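Local structure of DNA photolyase (Agrobacterium tumefaciens, 4U63) at residues L37-A42 with A183-P188; I54-R59 with R91-S96; G240-Y245 with N288-F293; P311-K316 with N399-Q404. The protein probably repairs cyclobutane pyrimidine dimers in ultraviolet-damaged DNA with light, using bound flavin-adenine dinucleotide and a methenyltetrahydrofolate antenna. All coordinates share one frame; numbering follows the deposited sequence. Where two conformers were deposited one is given.

Interaction 1: residues L37-A42 with A183-P188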
# COMPACT_ATOMS: atom_id res chain seq x y z
N LEU A 37 6.06 -15.04 9.19
CA LEU A 37 7.07 -16.08 9.45
C LEU A 37 7.52 -16.80 8.17
O LEU A 37 8.63 -17.35 8.15
CB LEU A 37 6.53 -17.10 10.45
CG LEU A 37 5.93 -16.57 11.76
CD1 LEU A 37 5.59 -17.74 12.68
CD2 LEU A 37 6.87 -15.60 12.46
N SER A 38 6.67 -16.81 7.14
CA SER A 38 6.96 -17.50 5.88
C SER A 38 7.81 -16.63 4.96
O SER A 38 7.73 -15.41 4.99
CB SER A 38 5.67 -17.89 5.15
OG SER A 38 4.87 -18.75 5.92
N ASP A 39 8.62 -17.30 4.15
CA ASP A 39 9.54 -16.65 3.22
C ASP A 39 10.22 -15.43 3.87
O ASP A 39 10.26 -14.34 3.31
CB ASP A 39 8.81 -16.27 1.92
CG ASP A 39 9.77 -16.08 0.75
OD1 ASP A 39 10.84 -16.73 0.74
OD2 ASP A 39 9.46 -15.29 -0.17
N ASN A 40 10.76 -15.66 5.07
CA ASN A 40 11.38 -14.60 5.86
C ASN A 40 12.84 -14.98 6.09
O ASN A 40 13.16 -15.75 7.00
CB ASN A 40 10.60 -14.42 7.17
CG ASN A 40 11.12 -13.28 8.02
OD1 ASN A 40 12.30 -12.93 7.94
ND2 ASN A 40 10.26 -12.70 8.84
N LEU A 41 13.72 -14.43 5.25
CA LEU A 41 15.14 -14.82 5.27
C LEU A 41 15.85 -14.40 6.55
O LEU A 41 16.75 -15.10 7.01
CB LEU A 41 15.89 -14.27 4.04
CG LEU A 41 15.48 -14.85 2.67
CD1 LEU A 41 16.25 -14.18 1.54
CD2 LEU A 41 15.70 -16.36 2.62
N ALA A 42 15.45 -13.27 7.12
CA ALA A 42 16.03 -12.83 8.40
C ALA A 42 15.72 -13.82 9.50
O ALA A 42 16.61 -14.25 10.24
CB ALA A 42 15.53 -11.44 8.77
N ALA A 183 11.75 -19.66 -5.34
CA ALA A 183 10.50 -20.09 -4.68
C ALA A 183 10.53 -19.71 -3.19
O ALA A 183 11.62 -19.54 -2.61
CB ALA A 183 10.30 -21.60 -4.84
N PRO A 184 9.34 -19.55 -2.57
CA PRO A 184 9.29 -19.09 -1.18
C PRO A 184 9.76 -20.16 -0.17
O PRO A 184 9.46 -21.34 -0.35
CB PRO A 184 7.81 -18.75 -0.97
CG PRO A 184 7.09 -19.66 -1.91
CD PRO A 184 7.97 -19.71 -3.13
N ALA A 185 10.48 -19.73 0.86
CA ALA A 185 10.94 -20.64 1.91
C ALA A 185 9.84 -20.88 2.95
O ALA A 185 9.04 -19.99 3.25
CB ALA A 185 12.17 -20.07 2.59
N ASP A 186 9.82 -22.09 3.49
CA ASP A 186 8.86 -22.46 4.53
C ASP A 186 9.10 -21.66 5.81
O ASP A 186 10.23 -21.27 6.10
CB ASP A 186 8.97 -23.94 4.89
CG ASP A 186 8.50 -24.86 3.78
OD1 ASP A 186 7.89 -24.40 2.79
OD2 ASP A 186 8.76 -26.07 3.91
N PRO A 187 8.03 -21.42 6.58
CA PRO A 187 8.21 -20.81 7.89
C PRO A 187 8.81 -21.81 8.88
O PRO A 187 8.54 -23.01 8.77
CB PRO A 187 6.79 -20.43 8.30
CG PRO A 187 5.93 -21.46 7.63
CD PRO A 187 6.61 -21.75 6.32
N PRO A 188 9.60 -21.34 9.85
CA PRO A 188 10.04 -22.24 10.91
C PRO A 188 8.84 -22.59 11.79
O PRO A 188 8.02 -21.72 12.09
CB PRO A 188 11.06 -21.41 11.69
CG PRO A 188 10.66 -20.00 11.45
CD PRO A 188 10.07 -19.95 10.07
O HOH W 1 10.53 -18.23 6.51
O HOH W 2 13.10 -17.08 -0.81
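Asp39 meets Pro184 and Ala185 along the whole length of its side chain. Asp39 CB lies 3.9 Å from Pro184 CB, and Asp39 CG comes closer still to that proline, at 3.6 Å from Pro184 CA. With CG anti to the backbone N (chi1 -159°), the carboxylate is carried over to Pro184 CA and Ala185 N. At the tip, Asp39 OD1 accepts from Ala185 N at 3.0 Å in a nearly straight bond (167° at the hydrogen), the N-H arriving from above the carboxylate plane; a water donates a second bond to OD1. OD2 skims Pro184 CB and is hydrogen-bonded to the hydroxyl of Ser270. The backbone answers in the reverse sense: Asp39 N donates to Ala185 O at 2.9 Å, so Ala185 is held through both its N-H and its carbonyl.

This joins the turn leading into helix 41-49 of the N-terminal photolyase domain, with Asn40 as its N-cap, to the extended, proline-rich connection that follows helix 168-177. Farther along that connection the prolines take over the contact. The Pro187 ring lies against Ser38, whose OG is 3.4 Å from Pro187 CG, while Leu37 CB touches Pro187 CB at 4.0 Å. A CA-H...O contact runs from Pro187 CA to Leu37 O, and one water ties Leu37 O, Asn40 N and Asp186 O together. Glu227 receives the backbone N-H groups of Leu37 and Ser38 from outside the pair.

Interaction 2: residues I54-R59 with R91-S96. With SO4 (sulfate ion), chain H.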
# COMPACT_ATOMS: atom_id res chain seq x y z
N ILE A 54 15.15 -13.78 19.66
CA ILE A 54 14.48 -12.68 20.35
C ILE A 54 13.81 -11.77 19.31
O ILE A 54 14.45 -10.84 18.79
CB ILE A 54 15.47 -11.84 21.19
CG1 ILE A 54 16.42 -12.73 22.02
CG2 ILE A 54 14.70 -10.86 22.08
CD1 ILE A 54 15.74 -13.61 23.04
N PRO A 55 12.53 -12.03 18.98
CA PRO A 55 11.81 -11.15 18.07
C PRO A 55 11.40 -9.85 18.75
O PRO A 55 10.89 -9.88 19.87
CB PRO A 55 10.58 -11.97 17.69
CG PRO A 55 10.93 -13.37 18.01
CD PRO A 55 11.75 -13.25 19.24
N VAL A 56 11.63 -8.73 18.07
CA VAL A 56 11.25 -7.42 18.59
C VAL A 56 10.62 -6.57 17.49
O VAL A 56 11.06 -6.60 16.33
CB VAL A 56 12.46 -6.68 19.23
CG1 VAL A 56 13.57 -6.41 18.22
CG2 VAL A 56 12.02 -5.38 19.91
N TYR A 57 9.58 -5.83 17.86
CA TYR A 57 9.02 -4.79 17.01
C TYR A 57 9.15 -3.48 17.78
O TYR A 57 8.71 -3.38 18.92
CB TYR A 57 7.55 -5.04 16.66
CG TYR A 57 6.99 -3.95 15.78
CD1 TYR A 57 6.48 -2.79 16.34
CD2 TYR A 57 7.02 -4.06 14.39
CE1 TYR A 57 5.99 -1.77 15.55
CE2 TYR A 57 6.52 -3.03 13.58
CZ TYR A 57 6.00 -1.89 14.18
OH TYR A 57 5.51 -0.83 13.43
N ILE A 58 9.76 -2.49 17.13
CA ILE A 58 10.03 -1.20 17.71
C ILE A 58 9.14 -0.14 17.08
O ILE A 58 9.03 -0.05 15.85
CB ILE A 58 11.52 -0.81 17.52
CG1 ILE A 58 12.42 -1.83 18.22
CG2 ILE A 58 11.80 0.60 18.04
CD1 ILE A 58 13.89 -1.68 17.92
N ARG A 59 8.51 0.66 17.93
CA ARG A 59 7.76 1.82 17.50
C ARG A 59 8.80 2.94 17.34
O ARG A 59 9.21 3.56 18.32
CB ARG A 59 6.69 2.15 18.54
CG ARG A 59 5.57 3.04 18.08
CD ARG A 59 4.31 2.81 18.91
NE ARG A 59 4.53 3.00 20.36
CZ ARG A 59 3.75 3.71 21.18
NH1 ARG A 59 2.64 4.33 20.74
NH2 ARG A 59 4.07 3.81 22.46
N ARG A 91 7.94 -15.38 21.35
CA ARG A 91 7.13 -14.23 21.75
C ARG A 91 7.54 -13.08 20.87
O ARG A 91 8.58 -13.15 20.21
CB ARG A 91 7.40 -13.82 23.18
CG ARG A 91 7.02 -14.82 24.25
CD ARG A 91 7.12 -14.14 25.60
NE ARG A 91 6.97 -15.06 26.71
CZ ARG A 91 7.04 -14.71 27.99
NH1 ARG A 91 7.27 -13.45 28.34
NH2 ARG A 91 6.89 -15.63 28.93
N LEU A 92 6.74 -12.02 20.89
CA LEU A 92 7.11 -10.77 20.26
C LEU A 92 7.30 -9.70 21.33
O LEU A 92 6.36 -9.33 22.01
CB LEU A 92 6.04 -10.32 19.26
CG LEU A 92 6.32 -9.03 18.48
CD1 LEU A 92 7.55 -9.15 17.58
CD2 LEU A 92 5.12 -8.64 17.64
N VAL A 93 8.53 -9.23 21.47
CA VAL A 93 8.84 -8.11 22.36
C VAL A 93 8.42 -6.80 21.68
O VAL A 93 8.80 -6.54 20.54
CB VAL A 93 10.34 -8.05 22.71
CG1 VAL A 93 10.64 -6.84 23.60
CG2 VAL A 93 10.79 -9.32 23.40
N LEU A 94 7.65 -5.99 22.39
CA LEU A 94 7.25 -4.68 21.91
C LEU A 94 8.01 -3.62 22.67
O LEU A 94 8.15 -3.70 23.89
CB LEU A 94 5.75 -4.48 22.12
CG LEU A 94 4.82 -5.46 21.40
CD1 LEU A 94 3.38 -5.03 21.65
CD2 LEU A 94 5.10 -5.55 19.90
N ALA A 95 8.51 -2.63 21.94
CA ALA A 95 9.28 -1.54 22.53
C ALA A 95 9.07 -0.25 21.76
O ALA A 95 8.84 -0.28 20.55
CB ALA A 95 10.75 -1.91 22.56
N SER A 96 9.14 0.88 22.45
CA SER A 96 8.96 2.19 21.83
C SER A 96 10.15 3.08 22.11
O SER A 96 10.64 3.13 23.23
CB SER A 96 7.69 2.87 22.36
OG SER A 96 6.57 2.03 22.21
S SO4 H . 6.94 -13.88 32.19
O1 SO4 H . 6.96 -15.36 32.23
O2 SO4 H . 7.04 -13.36 33.57
O3 SO4 H . 8.07 -13.38 31.39
O4 SO4 H . 5.67 -13.42 31.60
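Ser96 OG sits at the edge of the Arg59 guanidinium, only 1° out of its plane, and is gripped side-on by two nitrogens. Arg59 NE donates to Ser96 OG at 2.9 Å and Arg59 NH2 to the same atom at 3.1 Å. The chain is bent at chi3 (57°), which turns this edge back toward the neighbouring strand. Ser96 OG is also bonded to Glu201, and Trp206 makes a cation-pi contact with Arg59. The other guanidinium, that of Arg91, ends an extended chain and has a sulfate at its edge, probably from the crystallisation liquor; NH1 bonds to sulfate O3, and NH2 bonds weakly to O1.

Between these ends the two strands run parallel, their axes 20° apart. Val93 N donates to Pro55 O and Tyr57 N to Val93 O, both at 2.9 Å; Ala95 N to Tyr57 O and Arg59 N to Ala95 O continue the ladder. Tyr57 and Leu94 share one face, where Tyr57 CB meets Leu94 CD2 at 4.1 Å, and Leu92 CD1 lies 4.2 Å from Tyr57 CB. Val56 and Val93 share the other, Val56 CG2 to Val93 CG1 at 4.2 Å.

Strands 53-59 and 93-96 are the ends of a beta-alpha-beta unit whose helix 68-87 packs on the Tyr57 face, while helix 99-110 packs on the Val56 and Ile58 face. Strand 93-96 is outermost in the five-stranded parallel sheet, and strand 27-31 flanks 53-59 on its other side.

Interaction 3: residues G240-Y245 with N288-F293. With FAD (flavin-adenine dinucleotide), chain C; SO4 (sulfate ion), chain F.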
# COMPACT_ATOMS: atom_id res chain seq x y z
N GLY A 240 -9.96 -18.33 -7.41
CA GLY A 240 -11.10 -17.51 -7.75
C GLY A 240 -10.83 -16.50 -8.84
O GLY A 240 -10.63 -16.88 -10.01
N ALA A 241 -10.80 -15.23 -8.45
CA ALA A 241 -10.83 -14.09 -9.37
C ALA A 241 -9.63 -13.97 -10.30
O ALA A 241 -9.66 -13.16 -11.23
CB ALA A 241 -11.03 -12.79 -8.59
N LEU A 242 -8.56 -14.74 -10.08
CA LEU A 242 -7.49 -14.78 -11.09
C LEU A 242 -8.11 -15.12 -12.44
O LEU A 242 -7.72 -14.57 -13.47
CB LEU A 242 -6.41 -15.79 -10.73
CG LEU A 242 -5.29 -15.99 -11.77
CD1 LEU A 242 -4.61 -14.68 -12.15
CD2 LEU A 242 -4.28 -16.98 -11.22
N LYS A 243 -9.08 -16.03 -12.44
CA LYS A 243 -9.82 -16.34 -13.65
C LYS A 243 -10.68 -15.14 -14.06
O LYS A 243 -11.62 -14.75 -13.33
CB LYS A 243 -10.70 -17.58 -13.49
CG LYS A 243 -11.26 -18.04 -14.83
CD LYS A 243 -12.12 -19.27 -14.71
CE LYS A 243 -12.73 -19.68 -16.04
NZ LYS A 243 -13.09 -21.12 -16.10
N GLY A 244 -10.37 -14.58 -15.22
CA GLY A 244 -11.06 -13.40 -15.75
C GLY A 244 -10.52 -12.08 -15.22
O GLY A 244 -11.11 -11.02 -15.48
N TYR A 245 -9.39 -12.13 -14.52
CA TYR A 245 -8.77 -10.95 -13.92
C TYR A 245 -8.51 -9.84 -14.95
O TYR A 245 -8.82 -8.68 -14.70
CB TYR A 245 -7.45 -11.33 -13.23
CG TYR A 245 -6.68 -10.16 -12.71
CD1 TYR A 245 -7.11 -9.48 -11.58
CD2 TYR A 245 -5.52 -9.72 -13.35
CE1 TYR A 245 -6.40 -8.39 -11.10
CE2 TYR A 245 -4.82 -8.63 -12.87
CZ TYR A 245 -5.26 -7.98 -11.75
OH TYR A 245 -4.58 -6.91 -11.27
N ASN A 288 -3.08 -15.09 -20.26
CA ASN A 288 -3.28 -13.64 -20.27
C ASN A 288 -3.66 -13.09 -18.89
O ASN A 288 -3.24 -12.00 -18.51
CB ASN A 288 -4.31 -13.20 -21.34
CG ASN A 288 -5.73 -13.68 -21.04
OD1 ASN A 288 -5.94 -14.83 -20.69
ND2 ASN A 288 -6.72 -12.80 -21.19
N ASP A 289 -4.44 -13.86 -18.13
CA ASP A 289 -4.82 -13.44 -16.78
C ASP A 289 -3.62 -13.43 -15.83
O ASP A 289 -3.44 -12.52 -15.04
CB ASP A 289 -5.92 -14.37 -16.22
CG ASP A 289 -7.28 -14.09 -16.84
OD1 ASP A 289 -7.57 -12.92 -17.15
OD2 ASP A 289 -8.06 -15.04 -16.99
N ILE A 290 -2.80 -14.47 -15.94
CA ILE A 290 -1.58 -14.59 -15.15
C ILE A 290 -0.59 -13.48 -15.51
O ILE A 290 -0.02 -12.84 -14.61
CB ILE A 290 -0.94 -15.97 -15.33
CG1 ILE A 290 -1.84 -17.04 -14.68
CG2 ILE A 290 0.47 -16.02 -14.74
CD1 ILE A 290 -1.52 -18.46 -15.06
N SER A 291 -0.40 -13.24 -16.80
CA SER A 291 0.51 -12.19 -17.27
C SER A 291 0.08 -10.83 -16.74
O SER A 291 0.90 -10.08 -16.22
CB SER A 291 0.58 -12.17 -18.79
OG SER A 291 1.50 -11.18 -19.23
N ARG A 292 -1.21 -10.52 -16.86
CA ARG A 292 -1.74 -9.23 -16.38
C ARG A 292 -1.57 -9.06 -14.87
O ARG A 292 -1.17 -7.99 -14.40
CB ARG A 292 -3.22 -9.06 -16.75
CG ARG A 292 -3.79 -7.67 -16.42
CD ARG A 292 -3.00 -6.55 -17.12
NE ARG A 292 -3.05 -6.72 -18.58
CZ ARG A 292 -2.48 -5.91 -19.47
NH1 ARG A 292 -1.77 -4.85 -19.09
NH2 ARG A 292 -2.61 -6.17 -20.77
N PHE A 293 -1.87 -10.10 -14.11
CA PHE A 293 -1.68 -10.04 -12.65
C PHE A 293 -0.20 -9.83 -12.29
O PHE A 293 0.13 -9.01 -11.44
CB PHE A 293 -2.24 -11.31 -12.00
CG PHE A 293 -2.12 -11.31 -10.51
CD1 PHE A 293 -2.78 -10.34 -9.76
CD2 PHE A 293 -1.33 -12.25 -9.86
CE1 PHE A 293 -2.66 -10.32 -8.39
CE2 PHE A 293 -1.22 -12.24 -8.48
CZ PHE A 293 -1.89 -11.27 -7.74
PA FAD C . -4.55 -6.20 -7.81
O1A FAD C . -5.20 -5.74 -9.08
O2A FAD C . -4.94 -7.53 -7.24
O5B FAD C . -2.97 -6.10 -8.05
C5B FAD C . -2.03 -6.92 -7.33
C4B FAD C . -0.97 -6.08 -6.64
O4B FAD C . -0.21 -5.32 -7.58
C3B FAD C . -1.52 -5.07 -5.66
O3B FAD C . -1.88 -5.68 -4.41
C2B FAD C . -0.40 -4.07 -5.57
O2B FAD C . 0.62 -4.50 -4.67
C1B FAD C . 0.16 -4.07 -6.98
N9A FAD C . -0.37 -2.99 -7.83
C8A FAD C . -1.45 -3.07 -8.63
N7A FAD C . -1.64 -1.91 -9.31
C5A FAD C . -0.65 -1.07 -8.95
C6A FAD C . -0.29 0.31 -9.29
N6A FAD C . -1.03 1.01 -10.17
N1A FAD C . 0.80 0.83 -8.69
C2A FAD C . 1.53 0.12 -7.79
N3A FAD C . 1.25 -1.15 -7.44
C4A FAD C . 0.18 -1.77 -7.98
N1 FAD C . -1.14 0.85 -4.23
C2 FAD C . -0.61 0.54 -3.03
O2 FAD C . -0.25 -0.64 -2.85
N3 FAD C . -0.47 1.47 -2.05
C4 FAD C . -0.85 2.76 -2.22
O4 FAD C . -0.70 3.62 -1.31
C4X FAD C . -1.44 3.16 -3.51
N5 FAD C . -1.88 4.43 -3.77
C5X FAD C . -2.40 4.76 -4.98
C6 FAD C . -2.82 6.05 -5.26
C7 FAD C . -3.37 6.39 -6.50
C7M FAD C . -3.82 7.81 -6.78
C8 FAD C . -3.52 5.36 -7.55
C8M FAD C . -4.10 5.67 -8.91
C9 FAD C . -3.11 4.08 -7.28
C9A FAD C . -2.56 3.72 -6.05
N10 FAD C . -2.14 2.38 -5.78
C10 FAD C . -1.58 2.09 -4.52
C1' FAD C . -2.20 1.32 -6.79
C2' FAD C . -3.42 0.43 -6.90
O2' FAD C . -4.58 1.25 -7.04
C3' FAD C . -3.54 -0.52 -5.73
O3' FAD C . -2.35 -1.28 -5.56
C4' FAD C . -4.72 -1.46 -5.97
O4' FAD C . -5.93 -0.71 -5.91
C5' FAD C . -4.73 -2.54 -4.91
O5' FAD C . -5.83 -3.45 -5.09
P FAD C . -5.50 -5.01 -5.31
O1P FAD C . -6.80 -5.74 -5.38
O2P FAD C . -4.54 -5.50 -4.27
O3P FAD C . -4.78 -5.00 -6.74
S SO4 F . -0.62 -3.72 -22.49
O1 SO4 F . -1.15 -2.44 -21.99
O2 SO4 F . 0.17 -4.38 -21.42
O3 SO4 F . 0.25 -3.48 -23.66
O4 SO4 F . -1.74 -4.60 -22.89
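The diphosphate end of the flavin-adenine dinucleotide pocket takes two aromatic residues from this contact, Tyr245 and Phe293. Tyr245 OH donates to the cofactor's phosphate oxygen O1A at 2.6 Å, and that oxygen lies at the edge of the tyrosine ring, close to its plane. One face of the same ring is met by Phe293 in a T-shaped, edge-to-face pair: the planes stand at 89° and the centroids are 5.5 Å apart. The phenyl edge, led by CD1, comes in near the rim of the tyrosine face. Phe293 CE1 in turn reaches FAD C5B at 3.6 Å, so the pair touches the cofactor through both members. Tyr245 has CG anti to its own N (chi1 174°), which brings the ring against helix 287-309, Tyr245 CE2 coming within 3.4 Å of Phe293 CA.

The backbone that delivers the tyrosine is a type II beta turn from Leu242 to Tyr245, with Gly244 at positive phi (85°) in the N-cap position of helix 245-248. Asp289, one turn before Phe293, fastens that helix start: OD2 accepts from Gly244 N at 2.9 Å, the N-H coming from above the carboxylate plane, while OD1 accepts from Glu246 N. The carboxylate thus satisfies two N-H groups at a helix N-terminus, a setting expected to favour its negative charge. Next to the carboxylate's own CB, Leu242 packs on the helix, its CD1 4.1 Å from Phe293 CB and its CD2 touching Ile290 CG1. Arg292 lays its CG near Tyr245 CE2 before bending away to a salt bridge with Glu246 and to a sulfate, probably from the crystallisation liquor.

Interaction 4: residues P311-K316 with N399-Q404. With FAD (flavin-adenine dinucleotide), chain C.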
# COMPACT_ATOMS: atom_id res chain seq x y z
N PRO A 311 14.15 9.94 -4.30
CA PRO A 311 13.64 9.84 -2.92
C PRO A 311 12.59 10.88 -2.54
O PRO A 311 11.81 10.63 -1.62
CB PRO A 311 14.90 9.99 -2.07
CG PRO A 311 15.98 9.44 -2.95
CD PRO A 311 15.63 9.93 -4.32
N GLU A 312 12.57 12.02 -3.23
CA GLU A 312 11.60 13.09 -2.98
C GLU A 312 10.28 12.90 -3.75
O GLU A 312 9.49 13.83 -3.88
CB GLU A 312 12.25 14.45 -3.30
CG GLU A 312 13.45 14.77 -2.41
CD GLU A 312 14.27 15.96 -2.90
OE1 GLU A 312 14.79 15.92 -4.05
OE2 GLU A 312 14.41 16.93 -2.14
N LEU A 313 10.03 11.67 -4.24
CA LEU A 313 8.82 11.34 -5.02
C LEU A 313 7.50 11.77 -4.37
O LEU A 313 6.55 12.14 -5.06
CB LEU A 313 8.78 9.83 -5.30
CG LEU A 313 7.77 9.30 -6.32
CD1 LEU A 313 8.08 9.81 -7.72
CD2 LEU A 313 7.77 7.77 -6.30
N GLY A 314 7.43 11.73 -3.04
CA GLY A 314 6.22 12.16 -2.34
C GLY A 314 6.06 13.65 -2.06
O GLY A 314 5.00 14.07 -1.61
N GLU A 315 7.11 14.44 -2.32
CA GLU A 315 7.10 15.89 -1.99
C GLU A 315 7.51 16.85 -3.12
O GLU A 315 7.07 18.00 -3.12
CB GLU A 315 7.99 16.14 -0.77
CG GLU A 315 8.15 17.61 -0.40
CD GLU A 315 6.83 18.34 -0.27
OE1 GLU A 315 5.88 17.80 0.35
OE2 GLU A 315 6.74 19.48 -0.78
N LYS A 316 8.34 16.40 -4.07
CA LYS A 316 8.77 17.26 -5.19
C LYS A 316 8.31 16.69 -6.52
O LYS A 316 8.27 15.48 -6.70
CB LYS A 316 10.29 17.42 -5.20
CG LYS A 316 10.86 18.17 -4.01
CD LYS A 316 12.28 18.62 -4.31
CE LYS A 316 12.89 19.39 -3.15
NZ LYS A 316 14.36 19.57 -3.33
N ASN A 399 1.93 5.09 -3.56
CA ASN A 399 1.04 6.23 -3.43
C ASN A 399 1.63 7.44 -4.17
O ASN A 399 1.00 7.99 -5.08
CB ASN A 399 0.79 6.53 -1.95
CG ASN A 399 -0.41 7.43 -1.72
OD1 ASN A 399 -1.38 7.41 -2.47
ND2 ASN A 399 -0.34 8.23 -0.66
N ALA A 400 2.84 7.82 -3.79
CA ALA A 400 3.54 8.95 -4.43
C ALA A 400 3.65 8.80 -5.95
O ALA A 400 3.34 9.72 -6.70
CB ALA A 400 4.93 9.13 -3.83
N ALA A 401 4.10 7.62 -6.39
CA ALA A 401 4.30 7.38 -7.83
C ALA A 401 3.00 7.56 -8.60
O ALA A 401 2.97 8.21 -9.64
CB ALA A 401 4.86 6.00 -8.07
N ASN A 402 1.93 6.94 -8.11
CA ASN A 402 0.65 7.01 -8.82
C ASN A 402 0.07 8.42 -8.85
O ASN A 402 -0.43 8.85 -9.88
CB ASN A 402 -0.35 5.99 -8.26
CG ASN A 402 -0.07 4.58 -8.78
OD1 ASN A 402 -0.47 4.25 -9.89
ND2 ASN A 402 0.61 3.77 -7.99
N TRP A 403 0.16 9.15 -7.74
CA TRP A 403 -0.25 10.56 -7.74
C TRP A 403 0.53 11.39 -8.77
O TRP A 403 -0.06 12.18 -9.52
CB TRP A 403 -0.13 11.17 -6.34
CG TRP A 403 -1.31 10.83 -5.47
CD1 TRP A 403 -1.39 9.84 -4.55
CD2 TRP A 403 -2.57 11.49 -5.47
NE1 TRP A 403 -2.65 9.83 -3.97
CE2 TRP A 403 -3.39 10.84 -4.53
CE3 TRP A 403 -3.10 12.58 -6.20
CZ2 TRP A 403 -4.70 11.24 -4.27
CZ3 TRP A 403 -4.40 12.97 -5.95
CH2 TRP A 403 -5.19 12.30 -4.99
N GLN A 404 1.84 11.18 -8.84
CA GLN A 404 2.66 11.91 -9.83
C GLN A 404 2.27 11.59 -11.28
O GLN A 404 2.24 12.49 -12.12
CB GLN A 404 4.16 11.68 -9.60
CG GLN A 404 4.66 12.34 -8.32
CD GLN A 404 5.79 13.34 -8.53
OE1 GLN A 404 5.84 14.05 -9.53
NE2 GLN A 404 6.69 13.41 -7.57
PA FAD C . -4.55 -6.20 -7.81
O1A FAD C . -5.20 -5.74 -9.08
O2A FAD C . -4.94 -7.53 -7.24
O5B FAD C . -2.97 -6.10 -8.05
C5B FAD C . -2.03 -6.92 -7.33
C4B FAD C . -0.97 -6.08 -6.64
O4B FAD C . -0.21 -5.32 -7.58
C3B FAD C . -1.52 -5.07 -5.66
O3B FAD C . -1.88 -5.68 -4.41
C2B FAD C . -0.40 -4.07 -5.57
O2B FAD C . 0.62 -4.50 -4.67
C1B FAD C . 0.16 -4.07 -6.98
N9A FAD C . -0.37 -2.99 -7.83
C8A FAD C . -1.45 -3.07 -8.63
N7A FAD C . -1.64 -1.91 -9.31
C5A FAD C . -0.65 -1.07 -8.95
C6A FAD C . -0.29 0.31 -9.29
N6A FAD C . -1.03 1.01 -10.17
N1A FAD C . 0.80 0.83 -8.69
C2A FAD C . 1.53 0.12 -7.79
N3A FAD C . 1.25 -1.15 -7.44
C4A FAD C . 0.18 -1.77 -7.98
N1 FAD C . -1.14 0.85 -4.23
C2 FAD C . -0.61 0.54 -3.03
O2 FAD C . -0.25 -0.64 -2.85
N3 FAD C . -0.47 1.47 -2.05
C4 FAD C . -0.85 2.76 -2.22
O4 FAD C . -0.70 3.62 -1.31
C4X FAD C . -1.44 3.16 -3.51
N5 FAD C . -1.88 4.43 -3.77
C5X FAD C . -2.40 4.76 -4.98
C6 FAD C . -2.82 6.05 -5.26
C7 FAD C . -3.37 6.39 -6.50
C7M FAD C . -3.82 7.81 -6.78
C8 FAD C . -3.52 5.36 -7.55
C8M FAD C . -4.10 5.67 -8.91
C9 FAD C . -3.11 4.08 -7.28
C9A FAD C . -2.56 3.72 -6.05
N10 FAD C . -2.14 2.38 -5.78
C10 FAD C . -1.58 2.09 -4.52
C1' FAD C . -2.20 1.32 -6.79
C2' FAD C . -3.42 0.43 -6.90
O2' FAD C . -4.58 1.25 -7.04
C3' FAD C . -3.54 -0.52 -5.73
O3' FAD C . -2.35 -1.28 -5.56
C4' FAD C . -4.72 -1.46 -5.97
O4' FAD C . -5.93 -0.71 -5.91
C5' FAD C . -4.73 -2.54 -4.91
O5' FAD C . -5.83 -3.45 -5.09
P FAD C . -5.50 -5.01 -5.31
O1P FAD C . -6.80 -5.74 -5.38
O2P FAD C . -4.54 -5.50 -4.27
O3P FAD C . -4.78 -5.00 -6.74
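Gln404 NE2 donates both of its hydrogens to carbonyls of the loop 311-316. The bond to Leu313 O, 2.8 Å long, is the straighter (165° at the hydrogen) and has its acceptor almost in the amide plane; that to Lys316 O is shorter at 2.7 Å but more bent, at 141°, with the acceptor tilted out of the plane. The Gln404 chain bends at chi2 (-122°), which turns the amide toward the two carbonyls. Beside this polar grip the small residues of the helix receive Leu313: its CG lies 3.8 Å from Ala400 CB, and its CD2 reaches Ala401 CB at the same distance. Ala400 CB also approaches Gly314 CA to 3.6 Å, which brings the loop backbone close against the helix.

Helix 398-407 belongs to the helical FAD-binding domain of photolyases, and this loop packs on it while other residues of 399-404 meet the cofactor. Asn402 pairs with the adenine, its ND2 donating to FAD N1A at 3.0 Å and its OD1 accepting from FAD N6A at 3.3 Å. Trp403 places one face against the methyl carbon C7M of the isoalloxazine, toward the rim of the indole.

In the next shell, Gln404 OE1 accepts from Trp318 N, fixing the amide's rotation so that NE2 faces the two carbonyls. Asn402 ND2 is held by Ser398 O as well. Within the loop, Glu312 O accepts from both Glu315 N and Lys316 N.

How the interactions relate
Interactions 3 and 4 both reach the flavin-adenine dinucleotide, from different parts: 240-245 with 288-293 meets the diphosphate, 311-316 with 399-404 adjoins the adenine and isoalloxazine. Their centres are 28 Å apart and their nearest atoms about 12 Å, so the cofactor bridges them without direct touch. Helix 287-309, which supplies one side of interaction 3, leads into the loop of interaction 4. Interactions 1 and 2 lie in the N-terminal photolyase domain; interaction 2 is nested along the chain within the loop that interaction 1 closes, helix 41-49 preceding strand 53-59. Their centres are 19 Å apart. Interaction 2 stands farthest from interaction 3, at 38 Å between centres.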